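Local coordinates for protein HP0958 (Helicobacter pylori, PDB 3NA7) that probably serves as a chaperone in flagellar export and as a post-transcriptional regulator in flagellar biogenesis, joining a kinked coiled-coil hairpin to a zinc ribbon, at residues I11-L16 against E167-K172; P25-K30 against N150-I155; K32-A37 against E143-V148; L49-E54 against E125-L130; A74-I79 against I101-S106. All coordinates share one frame; numbering follows the deposited sequence.

The five contacts sample one antiparallel hairpin and illustrate how one long helix can be followed by two others in turn. Helix 91-171 takes part in all of them: contact 1 pairs it with helix 4-22, contacts 2 to 5 with helix 24-85. From contact 1 to contact 5, 91 Å apart between centres, the closed loops shorten. Contacts 2 and 3 touch, centres 11 Å apart, and contact 3 includes the kinks. Contact 4 is centred 26 Å from contact 3, and contact 5 36 Å from contact 4; Lys103 of contact 5 has its side chain about 6 Å from a bound magnesium ion. The zinc, held by Cys201, Cys204, Cys225 and Cys228, belongs to a separate ribbon.

Contact 1 of 5, residues I11-L16 against E167-K172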
# COMPACT_ATOMS: atom_id res chain seq x y z
N ILE A 11 34.84 5.45 -10.93
CA ILE A 11 34.59 4.66 -9.72
C ILE A 11 34.31 5.58 -8.54
O ILE A 11 33.31 5.39 -7.86
CB ILE A 11 35.70 3.60 -9.42
CG1 ILE A 11 35.66 2.48 -10.46
CG2 ILE A 11 35.51 2.99 -7.99
CD1 ILE A 11 36.97 1.71 -10.64
N GLU A 12 35.14 6.60 -8.32
CA GLU A 12 34.83 7.58 -7.26
C GLU A 12 33.45 8.21 -7.46
O GLU A 12 32.69 8.29 -6.51
CB GLU A 12 35.87 8.70 -7.16
CG GLU A 12 37.33 8.28 -7.13
CD GLU A 12 38.24 9.34 -6.53
OE1 GLU A 12 38.34 9.40 -5.28
OE2 GLU A 12 38.85 10.10 -7.31
N ILE A 13 33.13 8.65 -8.67
CA ILE A 13 31.84 9.31 -8.88
C ILE A 13 30.67 8.35 -8.64
O ILE A 13 29.70 8.72 -8.00
CB ILE A 13 31.72 9.97 -10.28
CG1 ILE A 13 32.74 11.10 -10.43
CG2 ILE A 13 30.28 10.52 -10.51
CD1 ILE A 13 33.18 11.32 -11.86
N SER A 14 30.79 7.12 -9.14
CA SER A 14 29.72 6.13 -9.07
C SER A 14 29.45 5.72 -7.63
O SER A 14 28.31 5.37 -7.29
CB SER A 14 30.05 4.88 -9.89
OG SER A 14 30.97 4.04 -9.19
N HIS A 15 30.47 5.78 -6.78
CA HIS A 15 30.27 5.54 -5.36
C HIS A 15 29.48 6.64 -4.66
O HIS A 15 28.69 6.36 -3.75
CB HIS A 15 31.59 5.22 -4.63
CG HIS A 15 32.02 3.79 -4.79
ND1 HIS A 15 33.29 3.44 -5.19
CD2 HIS A 15 31.33 2.64 -4.65
CE1 HIS A 15 33.37 2.13 -5.28
NE2 HIS A 15 32.20 1.61 -4.95
N LEU A 16 29.69 7.89 -5.08
CA LEU A 16 28.92 9.01 -4.53
C LEU A 16 27.47 8.98 -5.03
O LEU A 16 26.56 9.34 -4.29
CB LEU A 16 29.57 10.35 -4.89
CG LEU A 16 30.96 10.66 -4.33
CD1 LEU A 16 31.40 12.01 -4.83
CD2 LEU A 16 31.01 10.65 -2.82
N GLU A 167 29.92 17.20 -7.79
CA GLU A 167 30.17 18.34 -8.66
C GLU A 167 31.68 18.54 -8.80
O GLU A 167 32.20 18.58 -9.92
CB GLU A 167 29.52 19.62 -8.11
CG GLU A 167 27.99 19.62 -8.11
CD GLU A 167 27.39 20.90 -7.54
OE1 GLU A 167 27.80 21.34 -6.45
OE2 GLU A 167 26.50 21.47 -8.18
N ASP A 168 32.36 18.63 -7.65
CA ASP A 168 33.81 18.80 -7.59
C ASP A 168 34.54 17.73 -8.37
O ASP A 168 35.40 18.05 -9.19
CB ASP A 168 34.30 18.85 -6.15
CG ASP A 168 33.83 20.08 -5.39
OD1 ASP A 168 33.48 21.09 -6.04
OD2 ASP A 168 33.81 20.05 -4.14
N LEU A 169 34.18 16.46 -8.16
CA LEU A 169 34.77 15.36 -8.94
C LEU A 169 34.47 15.41 -10.46
O LEU A 169 35.34 15.14 -11.28
CB LEU A 169 34.39 13.99 -8.36
CG LEU A 169 35.06 13.36 -7.11
CD1 LEU A 169 35.10 14.26 -5.84
CD2 LEU A 169 34.40 12.01 -6.79
N VAL A 170 33.23 15.74 -10.82
CA VAL A 170 32.80 15.72 -12.23
C VAL A 170 33.54 16.82 -13.01
O VAL A 170 33.94 16.62 -14.15
CB VAL A 170 31.28 15.94 -12.39
CG1 VAL A 170 30.95 16.27 -13.84
CG2 VAL A 170 30.49 14.70 -11.93
N GLU A 171 33.74 17.94 -12.35
CA GLU A 171 34.39 19.10 -12.90
C GLU A 171 35.81 18.78 -13.30
O GLU A 171 36.33 19.39 -14.24
CB GLU A 171 34.34 20.24 -11.86
CG GLU A 171 34.66 21.63 -12.41
CD GLU A 171 36.11 22.00 -12.23
OE1 GLU A 171 36.54 22.13 -11.07
OE2 GLU A 171 36.83 22.19 -13.25
N LYS A 172 36.43 17.81 -12.62
CA LYS A 172 37.79 17.37 -12.93
C LYS A 172 37.82 16.21 -13.92
O LYS A 172 38.90 15.70 -14.22
CB LYS A 172 38.54 16.90 -11.66
CG LYS A 172 38.65 17.86 -10.50
CD LYS A 172 39.43 17.16 -9.38
CE LYS A 172 38.95 17.55 -7.97
NZ LYS A 172 39.33 18.95 -7.57
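Leu169 is the residue through which helix 91-171 meets three residues of helix 4-22, and it can be traced outward atom by atom. Its CB starts the contact alongside Ile13, lying 3.9 Å from Ile13 CG1; the two side chains slide past one another in opposite directions, so they meet flank to flank. With CG placed beside the backbone N and anti to the carbonyl carbon (chi1 -79°), the branch point is carried across the interface. The methyl CD2 has the most partners: besides Ile13 CG1, 4.1 Å from Leu169 CD2, it meets Glu12 and Leu16. It approaches Glu12 at CB, with 3.6 Å between Leu169 CD2 and Glu12 CB, so the acidic residue contributes the aliphatic root of its side chain. The same methyl also meets Leu16, one turn on from Glu12, where Leu16 CD1 is 3.6 Å from Leu169 CD2 and the two leucine side chains cross at about a right angle. Val170 adds a looser apolar touch, its CG2 lying 4.3 Å from Ile13 CD1.

Within helix 4-22, the hydroxyl of Ser14 turns back on its own backbone: Ser14 OG is hydrogen-bonded to Ile11 O at 3.0 Å, and His15 N reaches that carbonyl oxygen from the same face.

The segment axes are 9.9 Å apart and close to antiparallel, at 155°. Helix 175-188 touches both segments, Tyr181 on Ile13 and Ser14, Tyr178 on Val170. Leu16 also rests on Ile162 and Lys165 of helix 91-171, continuing the packing up the hairpin.

Contact 2 of 5, residues P25-K30 against N150-I155; sequences PLIREK and NEVKNI
Lys30 NZ reaches across the interface to Glu151 OE1, 3.3 Å away, in a salt bridge whose hydrogen bond is weak. The ammonium group favours that oxygen, since Glu151 OE2 is 3.9 Å from Lys30 NZ. Both chains bend at their second torsion, Lys30 with chi2 -73° before running out extended; they cross at about a right angle, and the charges meet at the border of the apolar contact.

Beneath this bridge the methylenes of Lys30 cover apolar groups: Lys30 CG is 3.9 Å from Ile155 CD1. Ile155 itself is divided between two neighbours. Its CD1 lies 3.8 Å from Leu26 CD2, the two side chains meeting at a slant, whereas its CG2 methyl lies 3.8 Å from Ile27 CG1, where the isoleucines pass in opposite directions. Ile27 then uses its other branch: Ile27 CG2 lies 3.8 Å from Val152 CG2 and nearly as close to Val152 CG1, the two side chains crossing at about a right angle.

Ile155 thus sits against Leu26, Ile27 and Lys30, three positions with the spacing of part of a hole, consistent with knobs-into-holes packing. The helices run antiparallel at 172° with axes 9.8 Å apart. An apolar seam bordered by an interhelical salt bridge is the pattern of an antiparallel coiled coil, here the part of the hairpin next to its kink.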
# COMPACT_ATOMS: atom_id res chain seq x y z
N PRO A 25 16.34 4.36 1.07
CA PRO A 25 15.80 3.40 2.04
C PRO A 25 15.92 3.91 3.49
O PRO A 25 15.08 3.57 4.33
CB PRO A 25 16.65 2.14 1.84
CG PRO A 25 17.31 2.28 0.53
CD PRO A 25 17.11 3.69 0.00
N LEU A 26 16.96 4.70 3.78
CA LEU A 26 17.19 5.19 5.15
C LEU A 26 16.07 6.14 5.56
O LEU A 26 15.55 6.04 6.69
CB LEU A 26 18.56 5.87 5.31
CG LEU A 26 19.00 6.19 6.75
CD1 LEU A 26 19.02 4.97 7.67
CD2 LEU A 26 20.36 6.92 6.81
N ILE A 27 15.69 7.04 4.66
CA ILE A 27 14.59 7.96 4.94
C ILE A 27 13.31 7.18 5.19
O ILE A 27 12.59 7.42 6.18
CB ILE A 27 14.34 8.94 3.81
CG1 ILE A 27 15.59 9.82 3.59
CG2 ILE A 27 13.08 9.77 4.12
CD1 ILE A 27 15.41 10.92 2.55
N ARG A 28 13.04 6.23 4.29
CA ARG A 28 11.90 5.34 4.43
C ARG A 28 11.92 4.61 5.79
O ARG A 28 10.89 4.57 6.48
CB ARG A 28 11.85 4.36 3.26
CG ARG A 28 10.62 3.45 3.24
CD ARG A 28 10.98 1.98 3.50
NE ARG A 28 12.00 1.49 2.57
CZ ARG A 28 12.57 0.29 2.62
NH1 ARG A 28 12.21 -0.59 3.55
NH2 ARG A 28 13.50 -0.04 1.72
N GLU A 29 13.08 4.06 6.20
CA GLU A 29 13.18 3.34 7.49
C GLU A 29 12.86 4.28 8.64
O GLU A 29 12.13 3.90 9.53
CB GLU A 29 14.57 2.70 7.72
CG GLU A 29 14.87 1.36 7.03
CD GLU A 29 13.76 0.31 7.13
OE1 GLU A 29 13.26 0.02 8.24
OE2 GLU A 29 13.40 -0.24 6.08
N LYS A 30 13.39 5.50 8.60
CA LYS A 30 13.14 6.50 9.63
C LYS A 30 11.65 6.83 9.79
O LYS A 30 11.19 7.02 10.91
CB LYS A 30 13.91 7.78 9.31
CG LYS A 30 15.44 7.66 9.33
CD LYS A 30 15.97 7.54 10.71
CE LYS A 30 17.48 7.67 10.75
NZ LYS A 30 17.90 7.30 12.12
N ASN A 150 13.07 15.89 11.57
CA ASN A 150 14.41 16.41 11.83
C ASN A 150 15.47 15.45 11.31
O ASN A 150 16.43 15.86 10.66
CB ASN A 150 14.61 16.65 13.33
CG ASN A 150 16.01 17.15 13.67
OD1 ASN A 150 16.51 18.13 13.08
ND2 ASN A 150 16.64 16.49 14.64
N GLU A 151 15.27 14.16 11.61
CA GLU A 151 16.12 13.07 11.14
C GLU A 151 16.20 13.03 9.62
O GLU A 151 17.28 12.86 9.07
CB GLU A 151 15.60 11.73 11.65
CG GLU A 151 15.82 11.48 13.14
CD GLU A 151 17.08 10.68 13.44
OE1 GLU A 151 16.96 9.66 14.17
OE2 GLU A 151 18.17 11.07 12.95
N VAL A 152 15.05 13.14 8.98
CA VAL A 152 14.95 13.16 7.53
C VAL A 152 15.67 14.40 6.96
O VAL A 152 16.44 14.28 6.01
CB VAL A 152 13.47 13.06 7.06
CG1 VAL A 152 13.31 13.33 5.58
CG2 VAL A 152 12.89 11.66 7.38
N LYS A 153 15.44 15.57 7.55
CA LYS A 153 16.13 16.79 7.12
C LYS A 153 17.68 16.65 7.15
O LYS A 153 18.35 17.00 6.18
CB LYS A 153 15.66 17.99 7.93
CG LYS A 153 16.17 19.35 7.40
CD LYS A 153 15.63 20.50 8.25
CE LYS A 153 16.18 20.47 9.69
NZ LYS A 153 17.56 21.03 9.74
N ASN A 154 18.22 16.13 8.24
CA ASN A 154 19.66 15.84 8.35
C ASN A 154 20.17 14.91 7.26
O ASN A 154 21.30 15.06 6.80
CB ASN A 154 20.02 15.24 9.70
CG ASN A 154 19.92 16.24 10.83
OD1 ASN A 154 20.26 17.41 10.67
ND2 ASN A 154 19.46 15.77 11.99
N ILE A 155 19.35 13.93 6.89
CA ILE A 155 19.70 13.00 5.82
C ILE A 155 19.70 13.70 4.44
O ILE A 155 20.59 13.47 3.62
CB ILE A 155 18.80 11.74 5.83
CG1 ILE A 155 19.05 10.90 7.08
CG2 ILE A 155 19.10 10.86 4.61
CD1 ILE A 155 17.96 9.86 7.34

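Contact 3 of 5, residues K32-A37 against E143-V148; sequences KDLDKA and ELESLV
The backbones around Leu34 and Leu144 approach to 6.1 Å between their CA atoms, with segment axes 9.5 Å apart and crossing at 141°, well short of straight antiparallel. This is a bend in the kinked antiparallel coiled-coil hairpin: in one helix the N atoms of Asp33 and Leu34, and in the other those of Ser146 and Leu147, make no bond to the preceding turn.

Two leucines lie at its centre. Leu34 and Leu144 face each other at their roots, CB to CB at 4.3 Å, and then part. Leu34 sends CG anti to its backbone N (chi1 170°), and this directs its CD2 methyl to Val148, where it stands 4.0 Å from Val148 CG1. Leu34 CD2 also lies 4.3 Å from Glu145 OE1, a packing touch at the rim and not a polar bond.

Leu144 turns its CD1 over the other backbone, coming 3.7 Å from Asp33 CB and 3.7 Å from Leu34 N, so a methyl lies against one of the amides involved in the kink. Leu34 and Ala37 extend the apolar strip onto Ala141 and Leu140, while the salt bridges Arg31 to Asp35 and Lys36 to Asp40 run along the helix itself. Val148 closes the seam towards the preceding level of the hairpin, its CG2 methyl resting 3.6 Å from Lys30 O.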
# COMPACT_ATOMS: atom_id res chain seq x y z
N LYS A 32 9.13 4.75 8.93
CA LYS A 32 8.28 3.54 8.92
C LYS A 32 7.17 3.51 9.99
O LYS A 32 6.04 3.22 9.69
CB LYS A 32 9.12 2.24 8.97
CG LYS A 32 8.26 0.93 8.98
CD LYS A 32 9.12 -0.32 9.20
CE LYS A 32 8.26 -1.58 9.49
NZ LYS A 32 9.13 -2.81 9.66
N ASP A 33 7.51 3.82 11.24
CA ASP A 33 6.51 3.79 12.33
C ASP A 33 5.49 4.90 12.16
O ASP A 33 4.29 4.69 12.34
CB ASP A 33 7.22 3.96 13.68
CG ASP A 33 7.98 2.72 14.14
OD1 ASP A 33 7.72 1.61 13.64
OD2 ASP A 33 8.84 2.89 15.03
N LEU A 34 5.97 6.08 11.77
CA LEU A 34 5.08 7.21 11.49
C LEU A 34 4.14 6.96 10.31
O LEU A 34 2.94 7.19 10.46
CB LEU A 34 5.86 8.52 11.32
CG LEU A 34 5.03 9.71 10.79
CD1 LEU A 34 3.90 10.07 11.76
CD2 LEU A 34 5.89 10.95 10.48
N ASP A 35 4.65 6.50 9.16
CA ASP A 35 3.80 6.20 8.00
C ASP A 35 2.81 5.07 8.31
O ASP A 35 1.66 5.09 7.86
CB ASP A 35 4.62 5.83 6.76
CG ASP A 35 5.44 6.98 6.21
OD1 ASP A 35 5.10 8.17 6.41
OD2 ASP A 35 6.46 6.69 5.54
N LYS A 36 3.25 4.10 9.11
CA LYS A 36 2.35 3.03 9.57
C LYS A 36 1.13 3.58 10.35
O LYS A 36 -0.02 3.24 10.06
CB LYS A 36 3.12 2.00 10.41
CG LYS A 36 2.26 0.87 10.94
CD LYS A 36 2.20 -0.32 9.99
CE LYS A 36 1.03 -1.26 10.36
NZ LYS A 36 0.90 -1.50 11.84
N ALA A 37 1.39 4.47 11.31
CA ALA A 37 0.34 5.12 12.09
C ALA A 37 -0.61 5.91 11.21
O ALA A 37 -1.82 5.71 11.27
CB ALA A 37 0.93 5.99 13.20
N GLU A 143 3.44 12.23 18.42
CA GLU A 143 4.66 11.96 19.18
C GLU A 143 5.87 11.78 18.25
O GLU A 143 6.91 12.40 18.45
CB GLU A 143 4.45 10.73 20.08
CG GLU A 143 5.71 10.23 20.83
CD GLU A 143 5.52 8.83 21.44
OE1 GLU A 143 4.75 8.04 20.84
OE2 GLU A 143 6.14 8.53 22.50
N LEU A 144 5.73 10.93 17.24
CA LEU A 144 6.82 10.56 16.31
C LEU A 144 7.30 11.66 15.37
O LEU A 144 8.47 11.66 14.97
CB LEU A 144 6.41 9.36 15.47
CG LEU A 144 6.10 8.10 16.28
CD1 LEU A 144 5.78 6.92 15.36
CD2 LEU A 144 7.26 7.74 17.24
N GLU A 145 6.42 12.59 15.05
CA GLU A 145 6.63 13.48 13.91
C GLU A 145 7.78 14.49 14.06
O GLU A 145 8.45 14.82 13.08
CB GLU A 145 5.31 14.19 13.59
CG GLU A 145 5.36 15.20 12.46
CD GLU A 145 4.00 15.40 11.77
OE1 GLU A 145 3.41 14.39 11.31
OE2 GLU A 145 3.54 16.56 11.66
N SER A 146 7.98 15.00 15.27
CA SER A 146 8.99 16.06 15.48
C SER A 146 10.38 15.55 15.10
O SER A 146 11.06 16.14 14.24
CB SER A 146 8.95 16.59 16.93
OG SER A 146 9.84 17.68 17.10
N LEU A 147 10.77 14.43 15.70
CA LEU A 147 12.05 13.78 15.47
C LEU A 147 12.21 13.22 14.06
O LEU A 147 13.23 13.45 13.39
CB LEU A 147 12.25 12.64 16.49
CG LEU A 147 13.56 11.83 16.44
CD1 LEU A 147 14.82 12.73 16.61
CD2 LEU A 147 13.57 10.66 17.44
N VAL A 148 11.21 12.47 13.61
CA VAL A 148 11.28 11.85 12.31
C VAL A 148 11.67 12.89 11.25
O VAL A 148 12.59 12.65 10.46
CB VAL A 148 9.96 11.15 11.93
CG1 VAL A 148 9.88 10.91 10.39
CG2 VAL A 148 9.83 9.87 12.70

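Contact 4 of 5, residues L49-E54 against E125-L130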
# COMPACT_ATOMS: atom_id res chain seq x y z
N LEU A 49 -16.55 4.50 7.64
CA LEU A 49 -17.46 4.93 6.58
C LEU A 49 -18.08 3.75 5.83
O LEU A 49 -19.24 3.79 5.49
CB LEU A 49 -16.77 5.91 5.62
CG LEU A 49 -16.40 7.29 6.19
CD1 LEU A 49 -15.38 8.03 5.32
CD2 LEU A 49 -17.63 8.20 6.41
N ASN A 50 -17.30 2.71 5.56
CA ASN A 50 -17.85 1.48 5.00
C ASN A 50 -18.93 0.89 5.92
O ASN A 50 -20.07 0.68 5.51
CB ASN A 50 -16.75 0.46 4.71
CG ASN A 50 -17.31 -0.83 4.14
OD1 ASN A 50 -17.61 -0.91 2.94
ND2 ASN A 50 -17.51 -1.83 5.00
N LEU A 51 -18.60 0.66 7.18
CA LEU A 51 -19.60 0.22 8.12
C LEU A 51 -20.85 1.12 8.13
O LEU A 51 -21.94 0.62 8.40
CB LEU A 51 -19.04 0.11 9.53
CG LEU A 51 -18.09 -1.02 9.85
CD1 LEU A 51 -17.30 -0.64 11.12
CD2 LEU A 51 -18.83 -2.34 10.03
N GLU A 52 -20.71 2.41 7.84
CA GLU A 52 -21.89 3.27 7.76
C GLU A 52 -22.75 2.96 6.54
O GLU A 52 -23.96 2.99 6.64
CB GLU A 52 -21.58 4.77 7.84
CG GLU A 52 -22.84 5.66 8.10
CD GLU A 52 -23.47 5.48 9.50
OE1 GLU A 52 -22.85 4.88 10.40
OE2 GLU A 52 -24.61 5.95 9.73
N GLU A 53 -22.13 2.66 5.40
CA GLU A 53 -22.90 2.21 4.23
C GLU A 53 -23.64 0.89 4.52
O GLU A 53 -24.80 0.73 4.13
CB GLU A 53 -22.04 2.09 2.97
CG GLU A 53 -21.52 3.42 2.41
CD GLU A 53 -22.62 4.46 2.17
OE1 GLU A 53 -23.33 4.37 1.13
OE2 GLU A 53 -22.76 5.39 3.01
N GLU A 54 -22.99 -0.04 5.22
CA GLU A 54 -23.67 -1.29 5.56
C GLU A 54 -24.82 -1.08 6.52
O GLU A 54 -25.85 -1.74 6.41
CB GLU A 54 -22.70 -2.34 6.07
CG GLU A 54 -21.73 -2.75 5.01
CD GLU A 54 -20.46 -3.35 5.54
OE1 GLU A 54 -20.32 -3.57 6.78
OE2 GLU A 54 -19.57 -3.60 4.70
N GLU A 125 -20.99 -0.47 17.41
CA GLU A 125 -19.95 -0.79 18.39
C GLU A 125 -18.58 -0.87 17.74
O GLU A 125 -17.60 -0.37 18.29
CB GLU A 125 -20.24 -2.10 19.12
CG GLU A 125 -21.26 -1.99 20.22
CD GLU A 125 -21.94 -3.33 20.56
OE1 GLU A 125 -23.13 -3.30 20.92
OE2 GLU A 125 -21.29 -4.40 20.45
N LYS A 126 -18.51 -1.50 16.56
CA LYS A 126 -17.24 -1.61 15.84
C LYS A 126 -16.74 -0.22 15.41
O LYS A 126 -15.56 0.06 15.50
CB LYS A 126 -17.34 -2.55 14.64
CG LYS A 126 -16.08 -2.62 13.77
CD LYS A 126 -14.92 -3.24 14.57
CE LYS A 126 -13.70 -3.48 13.70
NZ LYS A 126 -12.64 -4.08 14.52
N GLN A 127 -17.66 0.62 14.97
CA GLN A 127 -17.34 2.01 14.65
C GLN A 127 -16.73 2.76 15.85
O GLN A 127 -15.75 3.51 15.67
CB GLN A 127 -18.56 2.75 14.14
CG GLN A 127 -19.02 2.31 12.75
CD GLN A 127 -20.25 3.07 12.32
OE1 GLN A 127 -21.19 3.24 13.11
NE2 GLN A 127 -20.23 3.61 11.10
N GLU A 128 -17.32 2.59 17.04
CA GLU A 128 -16.81 3.25 18.27
C GLU A 128 -15.40 2.74 18.59
O GLU A 128 -14.51 3.54 18.87
CB GLU A 128 -17.73 3.06 19.48
CG GLU A 128 -19.18 3.59 19.30
CD GLU A 128 -19.31 5.12 19.29
OE1 GLU A 128 -18.32 5.85 19.61
OE2 GLU A 128 -20.42 5.59 18.98
N ASP A 129 -15.19 1.43 18.50
CA ASP A 129 -13.85 0.84 18.57
C ASP A 129 -12.81 1.51 17.67
O ASP A 129 -11.79 2.00 18.13
CB ASP A 129 -13.89 -0.62 18.16
CG ASP A 129 -13.73 -1.53 19.31
OD1 ASP A 129 -12.59 -1.58 19.85
OD2 ASP A 129 -14.74 -2.22 19.64
N LEU A 130 -13.08 1.45 16.37
CA LEU A 130 -12.22 2.04 15.36
C LEU A 130 -11.90 3.52 15.67
O LEU A 130 -10.78 3.98 15.46
CB LEU A 130 -12.88 1.93 13.98
CG LEU A 130 -13.02 0.50 13.39
CD1 LEU A 130 -14.03 0.50 12.20
CD2 LEU A 130 -11.65 -0.08 13.00
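Two contrasting chain shapes bring Glu52 and Gln127 together: Glu52 starts with CG anti to its backbone N (chi1 -166°) and then bends at its second torsion, while Gln127 stays extended beyond CG and crosses to meet it at about a right angle. The result is a straight hydrogen bond, 3.0 Å from Gln127 NE2 to Glu52 OE1 with an angle of 163° at the hydrogen. The carboxylate accepts through the anti lone pair of OE1, and the two flat groups are nearly coplanar, their planes 4° apart. Lys55 secures the pair from the next turn, its NZ forming a salt bridge with Glu52 OE1 and a hydrogen bond with Gln127 OE1. Gln127 NE2 additionally donates to Ile48 O. Both ends of the amide are therefore engaged, and this fixes which way round it lies.

Beside this polar layer, Leu51 is the apolar link. Its CD1 methyl touches three residues of the other helix: it is 3.5 Å from Lys126 CG, where the chains cross at about a right angle, 3.8 Å from Gln127 CG and 3.6 Å from Leu130 CD1. Lys126 lends its methylenes here, and its end leads away from the interface.

The contact joins helix 24-85 to helix 91-171 in a nearly antiparallel pair, axes 10.0 Å apart. Glu54 is tied across it to Lys123 by a salt bridge, while Leu130 carries the packing on towards Lys44, Ala47 and Ile48 of helix 24-85.

Contact 5 of 5, residues A74-I79 against I101-S106; sequences AKIASI and IAKERS
Ile76 lies across Ala102 and illustrates how a branched side chain can pack against a small one. Its CG1, beside the backbone N and anti to the carbonyl carbon (chi1 -64°), is 3.7 Å from Ala102 CB. From there the chain runs outward over the backbone of the other helix: Ile76 CD1 comes 3.8 Å from Ala102 O and 3.9 Å from Lys103 N, so its tip rests on the peptide link between those two residues. A turn further on, the same methyl reaches Ser106, lying 4.1 Å from its CB.

Ile79 approaches the alanine from the adjacent turn of helix 24-85, with 4.3 Å between Ile79 CD1 and Ala102 CB. Ala102 is thus met by two isoleucines, and with so short a side chain between them the CA atoms of Ile76 and Ala102 are 6.3 Å apart. Ile79 also touches Glu98 and Glu99, and Ser106 lies against Leu69 and Thr72. The side chain of Lys103 passes about 6 Å from a bound magnesium ion.

Isoleucines three positions apart on one helix, faced by the small residues alanine and serine on its antiparallel partner at 160°, pack in the manner of an antiparallel coiled-coil core, here towards the turn of the hairpin.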
# COMPACT_ATOMS: atom_id res chain seq x y z
N ALA A 74 -52.56 -5.09 9.76
CA ALA A 74 -53.84 -4.64 9.16
C ALA A 74 -54.67 -5.84 8.72
O ALA A 74 -55.90 -5.85 8.87
CB ALA A 74 -53.60 -3.70 7.99
N LYS A 75 -54.00 -6.86 8.17
CA LYS A 75 -54.71 -8.08 7.78
C LYS A 75 -55.27 -8.81 9.01
O LYS A 75 -56.44 -9.23 9.04
CB LYS A 75 -53.79 -8.98 6.95
CG LYS A 75 -54.41 -10.29 6.49
CD LYS A 75 -55.40 -10.08 5.35
CE LYS A 75 -56.36 -11.26 5.28
NZ LYS A 75 -57.65 -10.88 4.60
N ILE A 76 -54.47 -8.90 10.06
CA ILE A 76 -54.96 -9.47 11.32
C ILE A 76 -56.24 -8.75 11.78
O ILE A 76 -57.29 -9.38 11.94
CB ILE A 76 -53.86 -9.51 12.40
CG1 ILE A 76 -52.73 -10.46 11.95
CG2 ILE A 76 -54.45 -10.00 13.73
CD1 ILE A 76 -51.43 -10.43 12.79
N ALA A 77 -56.14 -7.42 11.95
CA ALA A 77 -57.29 -6.56 12.26
C ALA A 77 -58.50 -6.86 11.37
O ALA A 77 -59.64 -7.03 11.84
CB ALA A 77 -56.89 -5.10 12.17
N SER A 78 -58.26 -6.93 10.06
CA SER A 78 -59.35 -7.21 9.14
C SER A 78 -59.97 -8.61 9.33
O SER A 78 -61.17 -8.78 9.14
CB SER A 78 -58.88 -7.04 7.70
OG SER A 78 -59.80 -7.68 6.84
N ILE A 79 -59.15 -9.60 9.69
CA ILE A 79 -59.66 -10.95 9.94
C ILE A 79 -60.50 -10.99 11.21
O ILE A 79 -61.53 -11.65 11.24
CB ILE A 79 -58.52 -12.00 10.05
CG1 ILE A 79 -57.84 -12.19 8.69
CG2 ILE A 79 -59.08 -13.35 10.56
CD1 ILE A 79 -56.52 -12.94 8.76
N ILE A 101 -52.02 -18.05 10.76
CA ILE A 101 -50.98 -17.92 9.73
C ILE A 101 -50.48 -16.48 9.72
O ILE A 101 -49.28 -16.22 9.66
CB ILE A 101 -51.51 -18.36 8.31
CG1 ILE A 101 -51.41 -19.88 8.14
CG2 ILE A 101 -50.73 -17.71 7.18
CD1 ILE A 101 -52.73 -20.59 8.20
N ALA A 102 -51.42 -15.54 9.77
CA ALA A 102 -51.08 -14.13 9.74
C ALA A 102 -50.28 -13.71 10.98
O ALA A 102 -49.35 -12.93 10.86
CB ALA A 102 -52.35 -13.29 9.60
N LYS A 103 -50.65 -14.24 12.15
CA LYS A 103 -49.85 -14.06 13.39
C LYS A 103 -48.43 -14.57 13.25
O LYS A 103 -47.50 -13.91 13.69
CB LYS A 103 -50.49 -14.79 14.58
CG LYS A 103 -51.30 -13.90 15.53
CD LYS A 103 -52.16 -14.74 16.50
CE LYS A 103 -52.19 -14.14 17.92
NZ LYS A 103 -52.36 -12.65 17.93
N GLU A 104 -48.27 -15.75 12.65
CA GLU A 104 -46.94 -16.29 12.45
C GLU A 104 -46.10 -15.42 11.54
O GLU A 104 -44.93 -15.21 11.83
CB GLU A 104 -46.95 -17.74 11.94
CG GLU A 104 -46.35 -18.74 12.92
CD GLU A 104 -44.94 -18.38 13.41
OE1 GLU A 104 -43.93 -18.45 12.65
OE2 GLU A 104 -44.82 -18.05 14.61
N ARG A 105 -46.69 -14.88 10.48
CA ARG A 105 -45.94 -14.01 9.57
C ARG A 105 -45.52 -12.74 10.30
O ARG A 105 -44.39 -12.27 10.16
CB ARG A 105 -46.73 -13.71 8.29
CG ARG A 105 -47.08 -14.97 7.47
CD ARG A 105 -47.64 -14.66 6.10
NE ARG A 105 -47.35 -15.77 5.19
CZ ARG A 105 -48.26 -16.52 4.58
NH1 ARG A 105 -49.55 -16.29 4.73
NH2 ARG A 105 -47.86 -17.52 3.80
N SER A 106 -46.41 -12.22 11.14
CA SER A 106 -46.06 -11.06 11.95
C SER A 106 -44.95 -11.40 12.97
O SER A 106 -44.06 -10.57 13.21
CB SER A 106 -47.31 -10.45 12.59
OG SER A 106 -46.98 -9.81 13.80